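Local coordinates for protein metagenomic carboxyl esterase MGS0156 (PDB 5D8M) that probably hydrolyses carboxylic ester bonds, as a carboxyl esterase with an alpha/beta-hydrolase type of fold, at residues S103-D108 with T121-T126; V155-G160 with V302-S307; G190-E195 with D266-T271; L225-R230 with L278-D283. One frame throughout, in Å; residues are numbered along the deposited sequence.

Contact 1: S103-D108 with T121-T126; sequences SSLLFD and TTLVRT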
loop_
_atom_site.group_PDB
_atom_site.type_symbol
_atom_site.label_atom_id
_atom_site.label_comp_id
_atom_site.label_asym_id
_atom_site.label_seq_id
_atom_site.Cartn_x
_atom_site.Cartn_y
_atom_site.Cartn_z
ATOM N N SER A 103 6.042 11.276 13.952
ATOM C CA SER A 103 4.619 11.584 13.906
ATOM C C SER A 103 3.794 10.375 13.486
ATOM O O SER A 103 2.614 10.275 13.825
ATOM C CB SER A 103 4.348 12.742 12.923
ATOM O OG SER A 103 5.240 13.810 13.148
ATOM N N SER A 104 4.391 9.469 12.717
ATOM C CA SER A 104 3.604 8.385 12.122
ATOM C C SER A 104 4.423 7.159 11.790
ATOM O O SER A 104 5.465 7.279 11.161
ATOM C CB SER A 104 2.920 8.885 10.835
ATOM O OG SER A 104 2.090 7.874 10.271
ATOM N N LEU A 105 3.942 5.989 12.209
ATOM C CA LEU A 105 4.511 4.710 11.821
ATOM C C LEU A 105 3.422 3.880 11.172
ATOM O O LEU A 105 2.286 3.893 11.647
ATOM C CB LEU A 105 5.074 3.960 13.040
ATOM C CG LEU A 105 6.201 4.665 13.773
ATOM C CD1 LEU A 105 6.539 3.912 15.077
ATOM C CD2 LEU A 105 7.429 4.756 12.828
ATOM N N LEU A 106 3.785 3.144 10.119
ATOM C CA LEU A 106 2.831 2.401 9.304
ATOM C C LEU A 106 1.902 1.517 10.154
ATOM O O LEU A 106 2.367 0.718 10.960
ATOM C CB LEU A 106 3.576 1.542 8.276
ATOM C CG LEU A 106 2.683 0.746 7.306
ATOM C CD1 LEU A 106 1.909 1.659 6.433
ATOM C CD2 LEU A 106 3.508 -0.228 6.457
ATOM N N PHE A 107 0.592 1.690 9.975
ATOM C CA PHE A 107 -0.420 0.882 10.666
ATOM C C PHE A 107 -0.251 0.837 12.175
ATOM O O PHE A 107 -0.620 -0.145 12.825
ATOM C CB PHE A 107 -0.437 -0.551 10.098
ATOM C CG PHE A 107 -1.268 -0.679 8.837
ATOM C CD1 PHE A 107 -2.632 -0.453 8.882
ATOM C CD2 PHE A 107 -0.688 -1.014 7.623
ATOM C CE1 PHE A 107 -3.409 -0.534 7.743
ATOM C CE2 PHE A 107 -1.446 -1.115 6.467
ATOM C CZ PHE A 107 -2.810 -0.893 6.521
ATOM N N ASP A 108 0.313 1.894 12.750
ATOM C CA ASP A 108 0.709 1.810 14.159
ATOM C C ASP A 108 -0.482 1.556 15.079
ATOM O O ASP A 108 -0.377 0.794 16.036
ATOM C CB ASP A 108 1.425 3.088 14.605
ATOM C CG ASP A 108 2.464 2.827 15.681
ATOM O OD1 ASP A 108 3.167 1.774 15.624
ATOM O OD2 ASP A 108 2.602 3.695 16.566
ATOM N N THR A 121 3.429 -8.973 14.185
ATOM C CA THR A 121 3.757 -7.901 13.247
ATOM C C THR A 121 5.198 -7.448 13.421
ATOM O O THR A 121 5.702 -7.357 14.539
ATOM C CB THR A 121 2.847 -6.653 13.424
ATOM O OG1 THR A 121 3.069 -6.055 14.705
ATOM C CG2 THR A 121 1.385 -7.029 13.322
ATOM N N THR A 122 5.839 -7.152 12.307
ATOM C CA THR A 122 7.163 -6.549 12.292
ATOM C C THR A 122 7.112 -5.336 11.380
ATOM O O THR A 122 6.613 -5.438 10.277
ATOM C CB THR A 122 8.230 -7.538 11.774
ATOM O OG1 THR A 122 8.423 -8.568 12.737
ATOM C CG2 THR A 122 9.543 -6.831 11.521
ATOM N N LEU A 123 7.604 -4.198 11.848
ATOM C CA LEU A 123 7.725 -3.022 11.009
ATOM C C LEU A 123 9.143 -2.896 10.430
ATOM O O LEU A 123 10.121 -2.843 11.162
ATOM C CB LEU A 123 7.375 -1.759 11.809
ATOM C CG LEU A 123 7.577 -0.424 11.086
ATOM C CD1 LEU A 123 6.703 -0.322 9.837
ATOM C CD2 LEU A 123 7.262 0.728 12.047
ATOM N N VAL A 124 9.245 -2.796 9.114
ATOM C CA VAL A 124 10.534 -2.597 8.473
ATOM C C VAL A 124 10.816 -1.099 8.306
ATOM O O VAL A 124 9.960 -0.337 7.854
ATOM C CB VAL A 124 10.577 -3.303 7.099
ATOM C CG1 VAL A 124 11.933 -3.029 6.390
ATOM C CG2 VAL A 124 10.352 -4.794 7.303
ATOM N N ARG A 125 11.996 -0.660 8.723
ATOM C CA ARG A 125 12.401 0.716 8.443
ATOM C C ARG A 125 13.124 0.721 7.102
ATOM O O ARG A 125 14.148 0.068 6.953
ATOM C CB ARG A 125 13.306 1.275 9.549
ATOM C CG ARG A 125 13.838 2.665 9.235
ATOM C CD ARG A 125 14.520 3.305 10.441
ATOM N NE ARG A 125 15.192 4.546 10.065
ATOM C CZ ARG A 125 15.697 5.431 10.920
ATOM N NH1 ARG A 125 15.618 5.227 12.238
ATOM N NH2 ARG A 125 16.302 6.514 10.448
ATOM N N THR A 126 12.550 1.402 6.126
ATOM C CA THR A 126 13.184 1.609 4.823
ATOM C C THR A 126 13.721 3.039 4.734
ATOM O O THR A 126 13.401 3.883 5.586
ATOM C CB THR A 126 12.187 1.378 3.667
ATOM O OG1 THR A 126 11.097 2.308 3.777
ATOM C CG2 THR A 126 11.637 -0.044 3.681
#
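Leu-106 and Leu-123 mark the closest approach of the two backbones, which stay 7.5 Å apart between their CA atoms and exchange no hydrogen bond. Residues 103-108 belong to an irregular loop that makes a type II beta turn from Leu-105 to Asp-108, closed by a weak bond from Asp-108 N to Leu-105 O (3.0 Å). Residues 121-126 begin as the last residues of strand 120-123 and leave it as loop. That strand is an outermost strand of the parallel sheet, next to strand 87-92, and the loop comes from the chain beyond strand 87-92, so the contact lays a connection of the alpha/beta fold over the sheet margin. Leu-123 does most of the touching. Its first torsion (chi1 175°) sets CG opposite the backbone N and sends the isobutyl fork toward the loop, where it divides between two neighbours: Leu-123 CD1 meets Leu-106 CB at 4.0 Å, while Leu-123 CD2 lies 4.0 Å from Leu-105 CB and 4.1 Å from Leu-105 CD2. The Leu-105 and Leu-123 side chains cross at about a right angle, so the contact is made at a few carbons, not along the chains. Leu-105 holds CG beside the backbone N (chi1 -62°), which brings its CD2 to the methyl that its CB already touches. Leu-106 is the buried member; it and Leu-123 both pack on Leu-91 of strand 87-92, and Leu-106 also touches His-157. Within the turn, the Phe-107 backbone pairs with Ala-303.

Contact 2: V155-G160 with V302-S307; sequences VTHSKG and VAMPFS
The Ala-303 methyl lies over one face of the His-157 imidazole, late in strand 151-157, where the chain turns sharply into helix 159-170. This strand-turn-helix unit has the form of the nucleophile elbow of alpha/beta hydrolases: Ser-158 sits at the bend with a positive phi of 57°, consistent with its being the nucleophile. The approach of Ala-303 is a CH-pi contact, with its CB 3.8 Å from the His-157 ring centroid and 21° off the normal, shifted toward the CD2 rim. Ser-158 CB lies over the opposite face, also near the rim, so the imidazole is held between two small groups. Two further side chains come in obliquely: Val-302 CG1 approaches His-157 NE2 at 4.1 Å, and CG of Met-304, a selenomethionine, is 4.0 Å from His-157 CE1. CG of His-157 stands anti to the backbone N (chi1 178°), which carries the ring out toward residues 302-304. The polar end is engaged as well: His-157 NE2 donates to the carbonyl oxygen of His-299, consistent with a second-shell role beside Ser-158. At the bend, Gly-160 N reaches back to His-157 O over 2.8 Å.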
loop_
_atom_site.group_PDB
_atom_site.type_symbol
_atom_site.label_atom_id
_atom_site.label_comp_id
_atom_site.label_asym_id
_atom_site.label_seq_id
_atom_site.Cartn_x
_atom_site.Cartn_y
_atom_site.Cartn_z
ATOM N N VAL A 155 2.704 -6.676 4.194
ATOM C CA VAL A 155 1.650 -5.690 4.036
ATOM C C VAL A 155 2.338 -4.364 3.810
ATOM O O VAL A 155 3.065 -3.880 4.681
ATOM C CB VAL A 155 0.726 -5.613 5.256
ATOM C CG1 VAL A 155 -0.370 -4.591 5.013
ATOM C CG2 VAL A 155 0.110 -7.001 5.528
ATOM N N THR A 156 2.164 -3.821 2.610
ATOM C CA THR A 156 3.015 -2.751 2.130
ATOM C C THR A 156 2.169 -1.544 1.802
ATOM O O THR A 156 0.976 -1.687 1.514
ATOM C CB THR A 156 3.814 -3.213 0.865
ATOM O OG1 THR A 156 2.913 -3.482 -0.225
ATOM C CG2 THR A 156 4.562 -4.512 1.138
ATOM N N HIS A 157 2.779 -0.357 1.833
ATOM C CA HIS A 157 2.070 0.874 1.511
ATOM C C HIS A 157 2.901 1.684 0.514
ATOM O O HIS A 157 4.130 1.806 0.665
ATOM C CB HIS A 157 1.802 1.691 2.795
ATOM C CG HIS A 157 1.108 3.005 2.561
ATOM N ND1 HIS A 157 1.661 4.211 2.933
ATOM C CD2 HIS A 157 -0.095 3.295 2.012
ATOM C CE1 HIS A 157 0.825 5.189 2.634
ATOM N NE2 HIS A 157 -0.252 4.660 2.080
ATOM N N SER A 158 2.224 2.205 -0.509
ATOM C CA SER A 158 2.857 3.136 -1.431
ATOM C C SER A 158 4.111 2.542 -2.097
ATOM O O SER A 158 4.091 1.461 -2.667
ATOM C CB SER A 158 3.199 4.415 -0.670
ATOM O OG SER A 158 3.604 5.457 -1.536
ATOM N N LYS A 159 5.225 3.258 -1.976
ATOM C CA LYS A 159 6.486 2.776 -2.554
ATOM C C LYS A 159 6.971 1.456 -1.915
ATOM O O LYS A 159 7.758 0.700 -2.512
ATOM C CB LYS A 159 7.567 3.863 -2.426
ATOM C CG LYS A 159 8.905 3.488 -3.097
ATOM C CD LYS A 159 9.861 4.678 -3.165
ATOM C CE LYS A 159 11.299 4.207 -3.398
ATOM N NZ LYS A 159 11.812 3.440 -2.185
ATOM N N GLY A 160 6.515 1.182 -0.696
ATOM C CA GLY A 160 6.898 -0.054 -0.018
ATOM C C GLY A 160 6.529 -1.295 -0.802
ATOM O O GLY A 160 7.224 -2.324 -0.762
ATOM N N VAL A 302 -5.475 5.533 4.701
ATOM C CA VAL A 302 -5.654 4.086 4.608
ATOM C C VAL A 302 -4.588 3.318 5.414
ATOM O O VAL A 302 -4.792 2.150 5.750
ATOM C CB VAL A 302 -5.674 3.651 3.103
ATOM C CG1 VAL A 302 -4.258 3.761 2.467
ATOM C CG2 VAL A 302 -6.265 2.247 2.948
ATOM N N ALA A 303 -3.485 3.962 5.809
ATOM C CA ALA A 303 -2.382 3.187 6.377
ATOM C C ALA A 303 -1.474 3.889 7.385
ATOM O O ALA A 303 -0.809 3.217 8.161
ATOM C CB ALA A 303 -1.510 2.639 5.232
HETATM N N MSE A 304 -1.408 5.222 7.346
HETATM C CA MSE A 304 -0.469 5.987 8.168
HETATM C C MSE A 304 -1.221 6.887 9.132
HETATM O O MSE A 304 -1.747 7.926 8.712
HETATM C CB MSE A 304 0.462 6.854 7.287
HETATM C CG MSE A 304 1.470 6.060 6.474
HETATM SE SE MSE A 304 3.037 5.620 7.530
HETATM C CE MSE A 304 3.922 7.356 7.611
ATOM N N PRO A 305 -1.260 6.513 10.424
ATOM C CA PRO A 305 -1.924 7.338 11.426
ATOM C C PRO A 305 -1.094 8.573 11.804
ATOM O O PRO A 305 0.100 8.457 12.080
ATOM C CB PRO A 305 -2.058 6.392 12.631
ATOM C CG PRO A 305 -0.887 5.437 12.486
ATOM C CD PRO A 305 -0.711 5.262 10.996
ATOM N N PHE A 306 -1.740 9.738 11.819
ATOM C CA PHE A 306 -1.152 10.960 12.344
ATOM C C PHE A 306 -2.064 11.455 13.463
ATOM O O PHE A 306 -3.234 11.748 13.218
ATOM C CB PHE A 306 -1.029 12.048 11.257
ATOM C CG PHE A 306 0.008 11.766 10.208
ATOM C CD1 PHE A 306 -0.275 10.941 9.141
ATOM C CD2 PHE A 306 1.265 12.366 10.279
ATOM C CE1 PHE A 306 0.688 10.682 8.171
ATOM C CE2 PHE A 306 2.223 12.120 9.312
ATOM C CZ PHE A 306 1.933 11.261 8.265
ATOM N N SER A 307 -1.557 11.580 14.681
ATOM C CA SER A 307 -2.430 12.042 15.764
ATOM C C SER A 307 -1.804 13.057 16.725
ATOM O O SER A 307 -2.496 13.608 17.587
ATOM C CB SER A 307 -2.938 10.833 16.552
ATOM O OG SER A 307 -1.963 9.804 16.585
#

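Contact 3: G190-E195 with D266-T271; sequences GSPLAE and DILAKT
Ser-191 OG is gripped from two directions: it accepts from the backbone N of Leu-193 at 3.2 Å, with an N-H...O angle of 154°, and hydrogen-bonds to the carbonyl oxygen of Leu-278. The first bond, from the amide two residues ahead, makes an ST turn that caps the start of the short, weakly bonded helix 193-196. This helix follows strand 178-184, where many alpha/beta hydrolases insert a cap, whereas helix 262-269 lies in the connection after strand 244-248. The turn is reinforced by Ala-194 N bonding to Ser-191 O at 3.1 Å, and it sets Pro-192 and Leu-193 beside residues 267 and 268 of helix 262-269. Between the segments the contact is wholly apolar. Leu-268 CD2 lies 3.7 Å from Pro-192 CG, while the same methyl stands 4.0 Å from Leu-193 CG. Leu-193 and Leu-268 both hold CG anti to the carbonyl carbon (chi1 -65° and -63°), and from these positions the ends of both side chains turn toward each other. Ile-267 closes on the other branch of Leu-193 from the solvent-exposed side of its helix. There, Leu-193 CD2 is clasped by both ends of the isoleucine, at 4.0 Å from Ile-267 CG2 and also 4.0 Å from Ile-267 CD1.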
loop_
_atom_site.group_PDB
_atom_site.type_symbol
_atom_site.label_atom_id
_atom_site.label_comp_id
_atom_site.label_asym_id
_atom_site.label_seq_id
_atom_site.Cartn_x
_atom_site.Cartn_y
_atom_site.Cartn_z
ATOM N N GLY A 190 3.789 3.137 -10.433
ATOM C CA GLY A 190 4.361 4.442 -10.157
ATOM C C GLY A 190 3.255 5.490 -10.079
ATOM O O GLY A 190 2.103 5.166 -9.752
ATOM N N SER A 191 3.601 6.742 -10.364
ATOM C CA SER A 191 2.624 7.840 -10.386
ATOM C C SER A 191 3.099 8.888 -11.367
ATOM O O SER A 191 4.300 9.175 -11.424
ATOM C CB SER A 191 2.457 8.457 -8.977
ATOM O OG SER A 191 1.644 9.634 -9.036
ATOM N N PRO A 192 2.174 9.475 -12.157
ATOM C CA PRO A 192 2.641 10.545 -13.034
ATOM C C PRO A 192 3.188 11.748 -12.260
ATOM O O PRO A 192 3.942 12.538 -12.820
ATOM C CB PRO A 192 1.389 10.927 -13.839
ATOM C CG PRO A 192 0.239 10.353 -13.087
ATOM C CD PRO A 192 0.733 9.210 -12.291
ATOM N N LEU A 193 2.839 11.870 -10.989
ATOM C CA LEU A 193 3.345 12.980 -10.180
ATOM C C LEU A 193 4.865 12.903 -10.021
ATOM O O LEU A 193 5.514 13.922 -9.852
ATOM C CB LEU A 193 2.679 12.989 -8.805
ATOM C CG LEU A 193 1.170 13.262 -8.811
ATOM C CD1 LEU A 193 0.609 13.095 -7.408
ATOM C CD2 LEU A 193 0.825 14.636 -9.363
ATOM N N ALA A 194 5.438 11.703 -10.088
ATOM C CA ALA A 194 6.892 11.589 -9.972
ATOM C C ALA A 194 7.602 12.334 -11.112
ATOM O O ALA A 194 8.745 12.767 -10.973
ATOM C CB ALA A 194 7.325 10.114 -9.930
ATOM N N GLU A 195 6.921 12.516 -12.230
ATOM C CA GLU A 195 7.528 13.241 -13.341
ATOM C C GLU A 195 7.109 14.702 -13.373
ATOM O O GLU A 195 7.712 15.498 -14.074
ATOM C CB GLU A 195 7.165 12.583 -14.673
ATOM C CG GLU A 195 7.864 11.261 -14.941
ATOM C CD GLU A 195 9.189 11.417 -15.664
ATOM O OE1 GLU A 195 9.770 12.528 -15.647
ATOM O OE2 GLU A 195 9.649 10.416 -16.258
ATOM N N ASP A 266 -6.014 16.972 -7.368
ATOM C CA ASP A 266 -6.601 17.766 -8.425
ATOM C C ASP A 266 -5.882 17.541 -9.760
ATOM O O ASP A 266 -6.505 17.544 -10.810
ATOM C CB ASP A 266 -6.583 19.255 -8.063
ATOM C CG ASP A 266 -7.635 19.626 -7.003
ATOM O OD1 ASP A 266 -8.581 18.830 -6.752
ATOM O OD2 ASP A 266 -7.526 20.732 -6.443
ATOM N N ILE A 267 -4.578 17.317 -9.710
ATOM C CA ILE A 267 -3.846 16.984 -10.913
ATOM C C ILE A 267 -4.302 15.637 -11.475
ATOM O O ILE A 267 -4.625 15.530 -12.671
ATOM C CB ILE A 267 -2.342 16.949 -10.648
ATOM C CG1 ILE A 267 -1.867 18.351 -10.261
ATOM C CG2 ILE A 267 -1.600 16.473 -11.903
ATOM C CD1 ILE A 267 -0.422 18.374 -9.800
ATOM N N LEU A 268 -4.328 14.624 -10.627
ATOM C CA LEU A 268 -4.689 13.271 -11.052
ATOM C C LEU A 268 -6.146 13.185 -11.513
ATOM O O LEU A 268 -6.461 12.496 -12.503
ATOM C CB LEU A 268 -4.428 12.275 -9.921
ATOM C CG LEU A 268 -2.958 12.131 -9.478
ATOM C CD1 LEU A 268 -2.814 11.065 -8.404
ATOM C CD2 LEU A 268 -2.089 11.794 -10.660
ATOM N N ALA A 269 -7.022 13.926 -10.837
ATOM C CA ALA A 269 -8.448 13.915 -11.159
ATOM C C ALA A 269 -8.756 14.482 -12.537
ATOM O O ALA A 269 -9.847 14.269 -13.034
ATOM C CB ALA A 269 -9.233 14.675 -10.104
ATOM N N LYS A 270 -7.813 15.199 -13.157
ATOM C CA LYS A 270 -8.031 15.690 -14.514
ATOM C C LYS A 270 -8.312 14.555 -15.497
ATOM O O LYS A 270 -9.023 14.767 -16.473
ATOM C CB LYS A 270 -6.837 16.503 -15.022
ATOM C CG LYS A 270 -6.683 17.847 -14.361
ATOM C CD LYS A 270 -7.934 18.677 -14.506
ATOM C CE LYS A 270 -7.793 20.009 -13.777
ATOM N NZ LYS A 270 -8.083 21.168 -14.675
ATOM N N THR A 271 -7.749 13.367 -15.257
ATOM C CA THR A 271 -8.066 12.196 -16.087
ATOM C C THR A 271 -8.639 11.001 -15.290
ATOM O O THR A 271 -9.281 10.129 -15.869
ATOM C CB THR A 271 -6.842 11.694 -16.853
ATOM O OG1 THR A 271 -5.857 11.250 -15.922
ATOM C CG2 THR A 271 -6.242 12.790 -17.731
#

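Contact 4: L225-R230 with L278-D283; sequences LKRAYR and LVIAAD
A salt bridge between the first turn of helix 227-236 and a 3-10 turn at 281-283 joins Arg-227 to Asp-283. Lys-226 holds the N-cap position of the helix, which makes Arg-227 its first residue. The Lys-226 carbonyl oxygen accepts from Arg-230 N. The Arg-227 side chain starts extended, with CG anti to the backbone N, and then bends at chi3 (-75°), which swings the guanidinium across to the loop. There Arg-227 NH2 donates to Asp-283 OD2 over 2.9 Å with an N-H...O angle of 152°. The carboxylate uses the syn lone pair of OD2, but the oxygen stands slightly out of the guanidinium plane, and the two flat groups are turned 75° against each other. The bridge is monodentate: Asp-283 OD1 stays 4.0 Å from Arg-227 NH2. A water molecule lies in the guanidinium plane at the edge and accepts from Arg-227 NE at 2.8 Å. It appears to bridge to Asp-283 OD2 as well, although that approach is unusually short and so doubtful in detail. At the guanidinium edge, near its plane, Ile-280 CD1 comes to 4.0 Å from Arg-227 NH2 and gives that flank an apolar neighbour. The turn itself is closed by Asp-283 N bonding to Ile-280 O at 2.8 Å, and Asp-283 also pairs its backbone with Asp-189. Further along the helix Arg-230 forms its own salt bridge with Glu-166. The whole is a salt bridge from the first turn of a helix to a 3-10 turn, here joining two connections on the carboxyl side of the sheet of a probable alpha/beta hydrolase.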
loop_
_atom_site.group_PDB
_atom_site.type_symbol
_atom_site.label_atom_id
_atom_site.label_comp_id
_atom_site.label_asym_id
_atom_site.label_seq_id
_atom_site.Cartn_x
_atom_site.Cartn_y
_atom_site.Cartn_z
ATOM N N LEU A 225 9.635 5.597 -8.761
ATOM C CA LEU A 225 8.198 5.831 -8.856
ATOM C C LEU A 225 7.741 6.335 -10.226
ATOM O O LEU A 225 6.557 6.604 -10.424
ATOM C CB LEU A 225 7.767 6.820 -7.771
ATOM C CG LEU A 225 7.923 6.206 -6.375
ATOM C CD1 LEU A 225 7.668 7.243 -5.261
ATOM C CD2 LEU A 225 6.966 5.017 -6.273
ATOM N N LYS A 226 8.663 6.481 -11.172
ATOM C CA LYS A 226 8.277 6.938 -12.508
ATOM C C LYS A 226 7.539 5.834 -13.243
ATOM O O LYS A 226 7.933 4.677 -13.211
ATOM C CB LYS A 226 9.494 7.396 -13.324
ATOM C CG LYS A 226 10.084 8.686 -12.772
ATOM C CD LYS A 226 11.300 9.166 -13.516
ATOM C CE LYS A 226 11.875 10.398 -12.812
ATOM N NZ LYS A 226 13.021 10.942 -13.570
ATOM N N ARG A 227 6.447 6.211 -13.886
ATOM C CA ARG A 227 5.601 5.269 -14.585
ATOM C C ARG A 227 6.405 4.432 -15.605
ATOM O O ARG A 227 6.280 3.213 -15.640
ATOM C CB ARG A 227 4.458 6.025 -15.280
ATOM C CG ARG A 227 3.653 5.173 -16.229
ATOM C CD ARG A 227 2.475 5.959 -16.809
ATOM N NE ARG A 227 1.418 6.122 -15.820
ATOM C CZ ARG A 227 0.273 6.742 -16.054
ATOM N NH1 ARG A 227 0.049 7.273 -17.243
ATOM N NH2 ARG A 227 -0.643 6.833 -15.098
ATOM N N ALA A 228 7.234 5.092 -16.411
ATOM C CA ALA A 228 8.064 4.399 -17.392
ATOM C C ALA A 228 8.932 3.320 -16.719
ATOM O O ALA A 228 9.002 2.181 -17.162
ATOM C CB ALA A 228 8.933 5.396 -18.141
ATOM N N TYR A 229 9.561 3.677 -15.615
ATOM C CA TYR A 229 10.396 2.730 -14.903
ATOM C C TYR A 229 9.608 1.538 -14.344
ATOM O O TYR A 229 9.993 0.381 -14.509
ATOM C CB TYR A 229 11.111 3.452 -13.776
ATOM C CG TYR A 229 12.170 2.617 -13.107
ATOM C CD1 TYR A 229 13.457 2.550 -13.630
ATOM C CD2 TYR A 229 11.889 1.910 -11.949
ATOM C CE1 TYR A 229 14.436 1.792 -13.013
ATOM C CE2 TYR A 229 12.854 1.157 -11.328
ATOM C CZ TYR A 229 14.128 1.102 -11.855
ATOM O OH TYR A 229 15.091 0.341 -11.225
ATOM N N ARG A 230 8.508 1.837 -13.671
ATOM C CA ARG A 230 7.681 0.819 -13.040
ATOM C C ARG A 230 6.998 -0.121 -14.062
ATOM O O ARG A 230 6.903 -1.312 -13.814
ATOM C CB ARG A 230 6.632 1.490 -12.140
ATOM C CG ARG A 230 7.235 2.187 -10.897
ATOM C CD ARG A 230 7.189 1.315 -9.609
ATOM N NE ARG A 230 7.762 -0.017 -9.801
ATOM C CZ ARG A 230 9.029 -0.350 -9.553
ATOM N NH1 ARG A 230 9.890 0.538 -9.052
ATOM N NH2 ARG A 230 9.432 -1.592 -9.752
ATOM N N LEU A 278 -2.249 10.576 -4.546
ATOM C CA LEU A 278 -0.882 10.385 -5.045
ATOM C C LEU A 278 -0.807 9.224 -6.035
ATOM O O LEU A 278 0.012 9.241 -6.947
ATOM C CB LEU A 278 0.120 10.161 -3.885
ATOM C CG LEU A 278 0.294 11.351 -2.903
ATOM C CD1 LEU A 278 1.281 11.037 -1.781
ATOM C CD2 LEU A 278 0.737 12.611 -3.645
ATOM N N VAL A 279 -1.676 8.236 -5.860
ATOM C CA VAL A 279 -1.717 7.057 -6.740
ATOM C C VAL A 279 -3.110 6.890 -7.355
ATOM O O VAL A 279 -4.106 6.911 -6.645
ATOM C CB VAL A 279 -1.340 5.758 -5.955
ATOM C CG1 VAL A 279 -1.268 4.529 -6.897
ATOM C CG2 VAL A 279 -0.020 5.958 -5.196
ATOM N N ILE A 280 -3.171 6.741 -8.674
ATOM C CA ILE A 280 -4.391 6.337 -9.404
ATOM C C ILE A 280 -4.752 4.852 -9.150
ATOM O O ILE A 280 -3.874 3.982 -9.159
ATOM C CB ILE A 280 -4.194 6.580 -10.925
ATOM C CG1 ILE A 280 -3.874 8.064 -11.202
ATOM C CG2 ILE A 280 -5.404 6.113 -11.723
ATOM C CD1 ILE A 280 -3.349 8.340 -12.603
ATOM N N ALA A 281 -6.034 4.550 -8.948
ATOM C CA ALA A 281 -6.431 3.204 -8.530
ATOM C C ALA A 281 -6.012 2.126 -9.543
ATOM O O ALA A 281 -5.513 1.072 -9.150
ATOM C CB ALA A 281 -7.920 3.139 -8.297
ATOM N N ALA A 282 -6.156 2.411 -10.832
ATOM C CA ALA A 282 -5.711 1.492 -11.886
ATOM C C ALA A 282 -4.173 1.274 -11.925
ATOM O O ALA A 282 -3.692 0.344 -12.567
ATOM C CB ALA A 282 -6.217 1.985 -13.270
ATOM N N ASP A 283 -3.426 2.103 -11.210
ATOM C CA ASP A 283 -1.976 2.002 -11.116
ATOM C C ASP A 283 -1.547 1.320 -9.819
ATOM O O ASP A 283 -0.356 1.287 -9.502
ATOM C CB ASP A 283 -1.328 3.389 -11.158
ATOM C CG ASP A 283 -1.544 4.118 -12.486
ATOM O OD1 ASP A 283 -2.335 3.620 -13.327
ATOM O OD2 ASP A 283 -0.925 5.202 -12.672
HETATM O O HOH W 1 1.517 5.813 -12.990
#

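Overall arrangement
The four contacts form two close pairs. Contacts 1 and 2 have centres 8 Å apart and share the parallel sheet; a bond from Ser-104 OG to Pro-305 O probably joins them. Contacts 3 and 4, 9 Å apart between centres, lie in the connections beyond the strand ends, linked through Ser-191 to Leu-225 and Leu-278. Their segments alternate along the chain, and both fall between the two halves of contact 2, whereas contact 1 closes earlier. Lys-159 packing on Leu-225 couples the pairs, though contacts 1 and 3 are about 26 Å apart between centres. The probable nucleophile elbow thus stands between the sheet margin and the outer helices.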